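PDB 3TC8: leucine aminopeptidase, which binds zinc as a member of peptidase family M28 and probably acts as an aminopeptidase or a glutaminyl-peptide cyclotransferase. Local coordinates for residues D200-K205 and I263-Y268; N206-K211 and Y238-A243; V65-A70 and E81-I86. All coordinates share one frame; numbering follows the deposited sequence. Where two conformers were deposited one is given.

Contact 1. Residues D200-K205 and I263-Y268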
loop_
_atom_site.group_PDB
_atom_site.type_symbol
_atom_site.label_atom_id
_atom_site.label_comp_id
_atom_site.label_asym_id
_atom_site.label_seq_id
_atom_site.Cartn_x
_atom_site.Cartn_y
_atom_site.Cartn_z
ATOM N N ASP A 200 -3.462 1.001 1.824
ATOM C CA ASP A 200 -3.941 -0.301 1.348
ATOM C C ASP A 200 -5.446 -0.212 1.130
ATOM O O ASP A 200 -6.141 0.149 2.063
ATOM C CB ASP A 200 -3.575 -1.380 2.376
ATOM C CG ASP A 200 -3.805 -2.796 1.917
ATOM O OD1 ASP A 200 -4.117 -3.041 0.741
ATOM O OD2 ASP A 200 -3.620 -3.761 2.741
HETATM N N MSE A 201 -5.934 -0.487 -0.069
HETATM C CA MSE A 201 -7.379 -0.382 -0.326
HETATM C C MSE A 201 -7.932 1.007 0.001
HETATM O O MSE A 201 -8.811 1.171 0.851
HETATM C CB MSE A 201 -8.181 -1.521 0.380
HETATM C CG MSE A 201 -7.793 -2.908 -0.145
HETATM SE SE MSE A 201 -8.812 -4.326 0.512
HETATM C CE MSE A 201 -10.107 -4.267 -0.679
ATOM N N VAL A 202 -7.348 1.967 -0.692
ATOM C CA VAL A 202 -7.672 3.376 -0.566
ATOM C C VAL A 202 -8.373 3.946 -1.796
ATOM O O VAL A 202 -8.415 5.156 -1.976
ATOM C CB VAL A 202 -6.438 4.218 -0.202
ATOM C CG1 VAL A 202 -5.924 3.842 1.185
ATOM C CG2 VAL A 202 -5.392 4.145 -1.269
ATOM N N GLY A 203 -8.956 3.073 -2.628
ATOM C CA GLY A 203 -9.619 3.518 -3.820
ATOM C C GLY A 203 -11.091 3.267 -3.929
ATOM O O GLY A 203 -11.720 3.750 -4.886
ATOM N N GLY A 204 -11.683 2.492 -3.039
ATOM C CA GLY A 204 -13.065 2.085 -3.197
ATOM C C GLY A 204 -14.042 3.215 -2.979
ATOM O O GLY A 204 -13.893 4.019 -2.053
ATOM N N LYS A 205 -15.109 3.243 -3.777
ATOM C CA LYS A 205 -16.173 4.210 -3.596
ATOM C C LYS A 205 -16.668 4.159 -2.153
ATOM O O LYS A 205 -16.934 3.058 -1.636
ATOM C CB LYS A 205 -17.321 3.944 -4.556
ATOM C CG LYS A 205 -18.339 5.054 -4.594
ATOM C CD LYS A 205 -19.500 4.727 -5.533
ATOM C CE LYS A 205 -20.624 5.703 -5.391
ATOM N NZ LYS A 205 -20.148 7.031 -5.824
ATOM N N ILE A 263 1.486 3.543 10.459
ATOM C CA ILE A 263 0.053 3.411 10.438
ATOM C C ILE A 263 -0.418 2.829 9.106
ATOM O O ILE A 263 0.295 2.874 8.087
ATOM C CB ILE A 263 -0.625 4.771 10.693
ATOM C CG1 ILE A 263 -0.555 5.718 9.488
ATOM C CG2 ILE A 263 -0.060 5.427 11.975
ATOM C CD1 ILE A 263 -1.500 6.916 9.604
ATOM N N ASP A 264 -1.659 2.335 9.132
ATOM C CA ASP A 264 -2.334 1.793 7.956
ATOM C C ASP A 264 -3.584 2.565 7.681
ATOM O O ASP A 264 -4.445 2.646 8.576
ATOM C CB ASP A 264 -2.654 0.309 8.197
ATOM C CG ASP A 264 -3.019 -0.466 6.965
ATOM O OD1 ASP A 264 -3.090 0.053 5.841
ATOM O OD2 ASP A 264 -3.252 -1.731 7.161
ATOM N N ILE A 265 -3.680 3.152 6.487
ATOM C CA ILE A 265 -4.885 3.786 5.982
ATOM C C ILE A 265 -5.504 2.755 5.053
ATOM O O ILE A 265 -4.953 2.460 3.984
ATOM C CB ILE A 265 -4.570 5.102 5.229
ATOM C CG1 ILE A 265 -3.784 6.083 6.115
ATOM C CG2 ILE A 265 -5.856 5.720 4.690
ATOM C CD1 ILE A 265 -3.389 7.357 5.465
ATOM N N ILE A 266 -6.643 2.207 5.458
ATOM C CA ILE A 266 -7.250 1.035 4.822
ATOM C C ILE A 266 -8.734 1.037 5.017
ATOM O O ILE A 266 -9.226 1.305 6.110
ATOM C CB ILE A 266 -6.591 -0.285 5.343
ATOM C CG1 ILE A 266 -7.253 -1.508 4.706
ATOM C CG2 ILE A 266 -6.591 -0.385 6.859
ATOM C CD1 ILE A 266 -6.469 -2.802 4.897
ATOM N N ASN A 267 -9.459 0.736 3.958
ATOM C CA ASN A 267 -10.915 0.603 4.040
ATOM C C ASN A 267 -11.275 -0.564 4.974
ATOM O O ASN A 267 -10.902 -1.711 4.715
ATOM C CB ASN A 267 -11.412 0.405 2.604
ATOM C CG ASN A 267 -12.927 0.483 2.459
ATOM O OD1 ASN A 267 -13.669 0.744 3.430
ATOM N ND2 ASN A 267 -13.394 0.253 1.229
ATOM N N TYR A 268 -12.001 -0.263 6.047
ATOM C CA TYR A 268 -12.458 -1.220 7.012
ATOM C C TYR A 268 -13.945 -1.048 7.200
ATOM O O TYR A 268 -14.440 0.067 7.333
ATOM C CB TYR A 268 -11.760 -0.980 8.359
ATOM C CG TYR A 268 -12.253 -1.820 9.505
ATOM C CD1 TYR A 268 -11.899 -3.157 9.623
ATOM C CD2 TYR A 268 -13.012 -1.253 10.519
ATOM C CE1 TYR A 268 -12.339 -3.931 10.707
ATOM C CE2 TYR A 268 -13.454 -2.003 11.597
ATOM C CZ TYR A 268 -13.109 -3.335 11.701
ATOM O OH TYR A 268 -13.521 -4.107 12.767
HETATM O O HOH W 1 -11.230 0.954 -0.659
HETATM O O HOH W 2 -16.301 0.398 0.476
#

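Contact 2. Residues N206-K211 and Y238-A243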
loop_
_atom_site.group_PDB
_atom_site.type_symbol
_atom_site.label_atom_id
_atom_site.label_comp_id
_atom_site.label_asym_id
_atom_site.label_seq_id
_atom_site.Cartn_x
_atom_site.Cartn_y
_atom_site.Cartn_z
ATOM N N ASN A 206 -16.774 5.312 -1.483
ATOM C CA ASN A 206 -17.295 5.380 -0.106
ATOM C C ASN A 206 -16.505 4.543 0.926
ATOM O O ASN A 206 -17.041 4.129 1.946
ATOM C CB ASN A 206 -18.766 5.078 -0.074
ATOM C CG ASN A 206 -19.578 6.072 -0.874
ATOM O OD1 ASN A 206 -19.343 7.294 -0.826
ATOM N ND2 ASN A 206 -20.577 5.572 -1.590
ATOM N N ALA A 207 -15.207 4.402 0.696
ATOM C CA ALA A 207 -14.324 3.739 1.643
ATOM C C ALA A 207 -14.415 4.452 2.996
ATOM O O ALA A 207 -14.615 5.681 3.073
ATOM C CB ALA A 207 -12.877 3.753 1.160
ATOM N N THR A 208 -14.172 3.699 4.058
ATOM C CA THR A 208 -14.131 4.208 5.413
ATOM C C THR A 208 -12.849 3.768 6.086
ATOM O O THR A 208 -12.665 2.580 6.332
ATOM C CB THR A 208 -15.371 3.780 6.196
ATOM O OG1 THR A 208 -15.555 2.366 6.160
ATOM C CG2 THR A 208 -16.624 4.461 5.677
ATOM N N PHE A 209 -12.001 4.745 6.400
ATOM C CA PHE A 209 -10.734 4.510 7.048
ATOM C C PHE A 209 -10.891 4.769 8.543
ATOM O O PHE A 209 -11.085 5.918 8.974
ATOM C CB PHE A 209 -9.636 5.432 6.492
ATOM C CG PHE A 209 -9.582 5.484 4.977
ATOM C CD1 PHE A 209 -9.596 4.349 4.193
ATOM C CD2 PHE A 209 -9.489 6.714 4.326
ATOM C CE1 PHE A 209 -9.525 4.405 2.818
ATOM C CE2 PHE A 209 -9.400 6.773 2.946
ATOM C CZ PHE A 209 -9.433 5.642 2.188
ATOM N N PHE A 210 -10.859 3.691 9.340
ATOM C CA PHE A 210 -10.927 3.802 10.783
ATOM C C PHE A 210 -9.507 3.815 11.343
ATOM O O PHE A 210 -8.518 3.522 10.671
ATOM C CB PHE A 210 -11.726 2.607 11.343
ATOM C CG PHE A 210 -13.211 2.685 11.145
ATOM C CD1 PHE A 210 -13.800 2.426 9.915
ATOM C CD2 PHE A 210 -14.007 3.034 12.201
ATOM C CE1 PHE A 210 -15.150 2.495 9.759
ATOM C CE2 PHE A 210 -15.392 3.120 12.033
ATOM C CZ PHE A 210 -15.946 2.837 10.831
ATOM N N LYS A 211 -9.414 4.194 12.618
ATOM C CA LYS A 211 -8.108 4.223 13.278
ATOM C C LYS A 211 -7.743 2.770 13.654
ATOM O O LYS A 211 -8.349 2.168 14.568
ATOM C CB LYS A 211 -8.154 5.134 14.496
ATOM C CG LYS A 211 -8.528 6.558 14.157
ATOM C CD LYS A 211 -8.566 7.420 15.384
ATOM C CE LYS A 211 -9.085 8.780 15.139
ATOM N NZ LYS A 211 -9.149 9.546 16.443
ATOM N N TYR A 238 -14.425 10.098 4.981
ATOM C CA TYR A 238 -13.516 9.009 4.699
ATOM C C TYR A 238 -12.676 8.613 5.894
ATOM O O TYR A 238 -12.544 7.433 6.181
ATOM C CB TYR A 238 -12.588 9.339 3.510
ATOM C CG TYR A 238 -13.323 9.532 2.218
ATOM C CD1 TYR A 238 -13.723 8.434 1.461
ATOM C CD2 TYR A 238 -13.709 10.783 1.794
ATOM C CE1 TYR A 238 -14.436 8.617 0.280
ATOM C CE2 TYR A 238 -14.423 10.959 0.616
ATOM C CZ TYR A 238 -14.816 9.880 -0.110
ATOM O OH TYR A 238 -15.542 10.080 -1.269
ATOM N N PHE A 239 -12.068 9.586 6.575
ATOM C CA PHE A 239 -11.267 9.326 7.759
ATOM C C PHE A 239 -12.143 9.403 8.979
ATOM O O PHE A 239 -12.306 10.464 9.588
ATOM C CB PHE A 239 -10.097 10.308 7.828
ATOM C CG PHE A 239 -9.040 10.052 6.790
ATOM C CD1 PHE A 239 -9.159 10.529 5.489
ATOM C CD2 PHE A 239 -7.872 9.374 7.111
ATOM C CE1 PHE A 239 -8.186 10.290 4.534
ATOM C CE2 PHE A 239 -6.913 9.140 6.182
ATOM C CZ PHE A 239 -7.070 9.603 4.912
ATOM N N ILE A 240 -12.686 8.262 9.348
ATOM C CA ILE A 240 -13.712 8.175 10.415
ATOM C C ILE A 240 -13.013 8.321 11.760
ATOM O O ILE A 240 -12.007 7.641 12.016
ATOM C CB ILE A 240 -14.449 6.834 10.376
ATOM C CG1 ILE A 240 -14.966 6.523 8.963
ATOM C CG2 ILE A 240 -15.585 6.839 11.390
ATOM C CD1 ILE A 240 -15.884 7.566 8.346
ATOM N N ASN A 241 -13.528 9.206 12.618
ATOM C CA ASN A 241 -12.915 9.487 13.894
ATOM C C ASN A 241 -13.351 8.455 14.919
ATOM O O ASN A 241 -14.081 8.773 15.882
ATOM C CB ASN A 241 -13.300 10.891 14.352
ATOM C CG ASN A 241 -12.339 11.437 15.417
ATOM O OD1 ASN A 241 -11.186 10.972 15.559
ATOM N ND2 ASN A 241 -12.808 12.445 16.163
ATOM N N ALA A 242 -12.923 7.232 14.716
ATOM C CA ALA A 242 -13.282 6.122 15.537
ATOM C C ALA A 242 -12.251 5.031 15.408
ATOM O O ALA A 242 -11.657 4.854 14.344
ATOM C CB ALA A 242 -14.686 5.586 15.216
ATOM N N ALA A 243 -12.112 4.224 16.445
ATOM C CA ALA A 243 -11.258 3.046 16.439
ATOM C C ALA A 243 -11.838 1.939 15.588
ATOM O O ALA A 243 -13.048 1.682 15.605
ATOM C CB ALA A 243 -11.023 2.521 17.864
HETATM O O HOH W 3 -16.162 7.912 -2.758
#

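Contact 3. Residues V65-A70 and E81-I86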
loop_
_atom_site.group_PDB
_atom_site.type_symbol
_atom_site.label_atom_id
_atom_site.label_comp_id
_atom_site.label_asym_id
_atom_site.label_seq_id
_atom_site.Cartn_x
_atom_site.Cartn_y
_atom_site.Cartn_z
ATOM N N VAL A 65 16.197 5.163 -7.310
ATOM C CA VAL A 65 15.406 3.934 -7.275
ATOM C C VAL A 65 16.307 2.748 -6.956
ATOM O O VAL A 65 17.372 2.576 -7.561
ATOM C CB VAL A 65 14.653 3.736 -8.617
ATOM C CG1 VAL A 65 13.928 2.363 -8.623
ATOM C CG2 VAL A 65 13.702 4.892 -8.820
ATOM N N TYR A 66 15.846 1.959 -6.013
ATOM C CA TYR A 66 16.452 0.677 -5.676
ATOM C C TYR A 66 15.467 -0.425 -5.969
ATOM O O TYR A 66 14.321 -0.313 -5.602
ATOM C CB TYR A 66 16.770 0.618 -4.172
ATOM C CG TYR A 66 17.534 1.706 -3.556
ATOM C CD1 TYR A 66 16.941 2.915 -3.268
ATOM C CD2 TYR A 66 18.830 1.517 -3.147
ATOM C CE1 TYR A 66 17.601 3.936 -2.635
ATOM C CE2 TYR A 66 19.540 2.536 -2.518
ATOM C CZ TYR A 66 18.905 3.735 -2.246
ATOM O OH TYR A 66 19.602 4.763 -1.635
ATOM N N GLN A 67 15.896 -1.461 -6.658
ATOM C CA GLN A 67 15.065 -2.616 -6.922
ATOM C C GLN A 67 15.621 -3.793 -6.156
ATOM O O GLN A 67 16.681 -4.300 -6.517
ATOM C CB GLN A 67 14.941 -2.888 -8.423
ATOM C CG GLN A 67 14.310 -1.698 -9.166
ATOM C CD GLN A 67 14.106 -1.984 -10.639
ATOM O OE1 GLN A 67 13.453 -2.930 -10.981
ATOM N NE2 GLN A 67 14.668 -1.181 -11.491
ATOM N N GLN A 68 14.977 -4.174 -5.087
ATOM C CA GLN A 68 15.475 -5.198 -4.215
ATOM C C GLN A 68 14.874 -6.535 -4.638
ATOM O O GLN A 68 13.713 -6.745 -4.424
ATOM C CB GLN A 68 15.101 -4.829 -2.796
ATOM C CG GLN A 68 15.427 -5.879 -1.783
ATOM C CD GLN A 68 15.069 -5.382 -0.370
ATOM O OE1 GLN A 68 13.931 -5.232 -0.038
ATOM N NE2 GLN A 68 16.115 -5.131 0.437
ATOM N N GLU A 69 15.678 -7.368 -5.270
ATOM C CA GLU A 69 15.191 -8.643 -5.742
ATOM C C GLU A 69 15.586 -9.744 -4.776
ATOM O O GLU A 69 16.725 -9.795 -4.359
ATOM C CB GLU A 69 15.733 -8.924 -7.135
ATOM C CG GLU A 69 15.211 -7.903 -8.128
ATOM C CD GLU A 69 15.723 -8.065 -9.494
ATOM O OE1 GLU A 69 16.896 -7.695 -9.723
ATOM O OE2 GLU A 69 14.948 -8.503 -10.354
ATOM N N ALA A 70 14.667 -10.641 -4.462
ATOM C CA ALA A 70 14.936 -11.726 -3.543
ATOM C C ALA A 70 14.007 -12.870 -3.872
ATOM O O ALA A 70 12.859 -12.654 -4.263
ATOM C CB ALA A 70 14.706 -11.298 -2.106
ATOM N N GLU A 81 9.860 -14.955 -7.205
ATOM C CA GLU A 81 10.846 -13.999 -7.706
ATOM C C GLU A 81 10.356 -12.601 -7.357
ATOM O O GLU A 81 9.666 -11.942 -8.155
ATOM C CB GLU A 81 10.967 -14.190 -9.223
ATOM C CG GLU A 81 11.392 -15.607 -9.555
ATOM C CD GLU A 81 11.512 -15.908 -11.033
ATOM O OE1 GLU A 81 10.615 -15.434 -11.813
ATOM O OE2 GLU A 81 12.485 -16.694 -11.372
ATOM N N ALA A 82 10.602 -12.183 -6.126
ATOM C CA ALA A 82 10.042 -10.954 -5.567
ATOM C C ALA A 82 10.941 -9.758 -5.859
ATOM O O ALA A 82 12.169 -9.880 -6.015
ATOM C CB ALA A 82 9.845 -11.125 -4.073
ATOM N N ARG A 83 10.309 -8.594 -5.904
ATOM C CA ARG A 83 10.994 -7.350 -6.183
ATOM C C ARG A 83 10.303 -6.228 -5.416
ATOM O O ARG A 83 9.193 -5.824 -5.743
ATOM C CB ARG A 83 10.983 -7.065 -7.686
ATOM C CG ARG A 83 11.567 -5.737 -8.033
ATOM C CD ARG A 83 11.917 -5.503 -9.463
ATOM N NE ARG A 83 10.830 -5.889 -10.379
ATOM C CZ ARG A 83 10.754 -5.527 -11.657
ATOM N NH1 ARG A 83 11.464 -4.521 -12.108
ATOM N NH2 ARG A 83 9.895 -6.128 -12.430
ATOM N N ASN A 84 10.949 -5.758 -4.351
ATOM C CA ASN A 84 10.515 -4.538 -3.671
ATOM C C ASN A 84 11.112 -3.348 -4.410
ATOM O O ASN A 84 12.260 -3.391 -4.823
ATOM C CB ASN A 84 10.967 -4.514 -2.211
ATOM C CG ASN A 84 10.412 -5.637 -1.374
ATOM O OD1 ASN A 84 9.237 -5.992 -1.477
ATOM N ND2 ASN A 84 11.247 -6.161 -0.464
ATOM N N ILE A 85 10.312 -2.313 -4.620
ATOM C CA ILE A 85 10.728 -1.153 -5.390
ATOM C C ILE A 85 10.725 0.061 -4.497
ATOM O O ILE A 85 9.703 0.416 -3.940
ATOM C CB ILE A 85 9.843 -0.973 -6.629
ATOM C CG1 ILE A 85 9.800 -2.239 -7.492
ATOM C CG2 ILE A 85 10.247 0.256 -7.436
ATOM C CD1 ILE A 85 8.721 -2.279 -8.532
ATOM N N ILE A 86 11.892 0.690 -4.373
ATOM C CA ILE A 86 12.085 1.799 -3.466
ATOM C C ILE A 86 12.488 3.051 -4.248
ATOM O O ILE A 86 13.409 2.986 -5.018
ATOM C CB ILE A 86 13.192 1.512 -2.416
ATOM C CG1 ILE A 86 12.870 0.266 -1.590
ATOM C CG2 ILE A 86 13.406 2.745 -1.511
ATOM C CD1 ILE A 86 13.538 -0.983 -1.953
#

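Contact 1. Residues D200-K205 and I263-Y268
Asp200 and Ile266 run side by side near the C-terminal ends of the parallel strands 195-200 and 262-266. Two backbone bonds bracket the pair. Asp200 N gives a nearly straight bond to Ile265 O (3.0 Å, 167° at the hydrogen), and one step on Asn267 N reaches Met201 O at 3.2 Å, approaching from well off the carbonyl plane (32°). Between them the CA-H of Ile266 faces Asp200 O. The side chain of Ile266 can be followed outward from here. Its CB and CG1 both lie 3.3 Å from Asp200 O. With CG1 anti to the backbone N (chi1 178°), the chain runs out alongside Asp200, and the terminal CD1 meets Asp200 OD2 at 3.7 Å. One flank of the carboxylate is therefore apolar, while Asp249 and the zinc ligand Asp127 approach it from elsewhere in the chain. On the other side of the sheet Val202 CG1 packs on Ile265 CG2 at 4.0 Å. Past the strand ends a water continues the link, accepting from Gly204 N (2.9 Å) and donating weakly to Met201 O; in one of the two conformers of Asn267 it also accepts from ND2, while OD1 is taken by Thr208 N. Met201, modelled as selenomethionine, has its side chain about 6 Å from the zinc ion. Such a junction, with strands of an alpha/beta sheet passing into loops beside the metal at their C-terminal ends, is characteristic of the zinc exopeptidase fold of family M28.

Contact 2. Residues N206-K211 and Y238-A243
Lys211 NZ donates to Asn241 OD1 at 2.6 Å, in the Asn241 conformer described here, and also forms a salt bridge with Glu224. The lysine chain, extended beyond CG, lies alongside the asparagine and passes Ala242 O on the way. A methionine in its place would probably leave Glu224 without its charged mate and Asn241 OD1, in this conformer, without its donor. Three backbone bonds join the two parallel segments: Phe209 N to Tyr238 O (2.8 Å), Ile240 N to Phe209 O (2.9 Å) and Lys211 N to Ala242 O (2.9 Å). Between the pairs Phe209-Phe239 and Lys211-Ala243 the register slips by two residues, a beta bulge, with Asn241 at the centre of an inverse gamma turn. Phe209 sets its edge against the face of Phe239 in a T-shaped pair, planes at 66°, with CD2 3.7 Å above the centre of the Phe239 ring. On the other side of the strands Ile240 CB sits over the face of Phe210, 4.1 Å from its centroid, a CH-pi contact. Helix 213-233 links the two short strands in a beta-alpha-beta unit and sends Trp227 edge-to-face against Phe239. Ile265 of strand 262-266 touches both Phe209 and Phe239, and helix 292-308 packs on Tyr238.

Contact 3. Residues V65-A70 and E81-I86
Tyr66 to Ala70 and Ala82 to Ile86 pair in antiparallel fashion, their axes 4.6 Å apart at closest, with two backbone bonds at each of the hydrogen-bonded pairs Tyr66-Ile86, Gln68-Asn84 and Ala70-Ala82. They are the two arms of the beta hairpin 64-73/79-89, whose first strand forms one edge of the mixed sheet. On the face bearing Gln67, Glu69, Arg83 and Ile85, a diagonal bond joins the strands: Arg83 NH1 donates to Gln67 OE1 at 2.8 Å. The arginine bends about its CG-CD bond (chi3 48°), turning the guanidinium alongside the glutamine, so that amide and guanidinium lie nearly coplanar, 16° apart, and the oxygen is met in the guanidinium plane. A salt bridge from NH1 to Asp52 and a bond from NH2 to Lys48 O tie the same group to helix 45-60, which also packs on Val65 and Ile85. Val65 CG1 and Ile85 CG2 touch loosely at 4.4 Å. The opposite face carries Tyr66, Gln68, Asn84 and Ile86. Here Ile86 CG2 rests 4.0 Å from Tyr66 CD1, and the ring stands edge-to-face with His187. Gln68 and Asn84 point the same way against helix 177-184; Gln68 NE2 reaches Asn185 O just beyond the helix, and Asn84 ND2 has a second acceptor in Gly178 O. Directly across the strands, their amide planes turned 66° to each other, Asn84 ND2 donates to Gln68 OE1 at 2.9 Å.

In the fold
Contacts 1 and 3 belong to the same mixed sheet but to its two ends: 65-70 lies on one outermost strand and 263-266 on the other, their centres about 24 Å apart. Contact 1 is wholly buried beside the metal site, and few direct bonds, a bound water and carboxylates make its chemistry. Contact 3, farther from the zinc and partly solvent-facing, is a regular hairpin reinforced by amide and guanidinium bonds. Contact 2 is peripheral, its strands bulged and largely aromatic in packing. It touches contact 1 directly through Thr208, whose OG1 probably bonds to Tyr268 O, and lies across the chain's centre from contact 3.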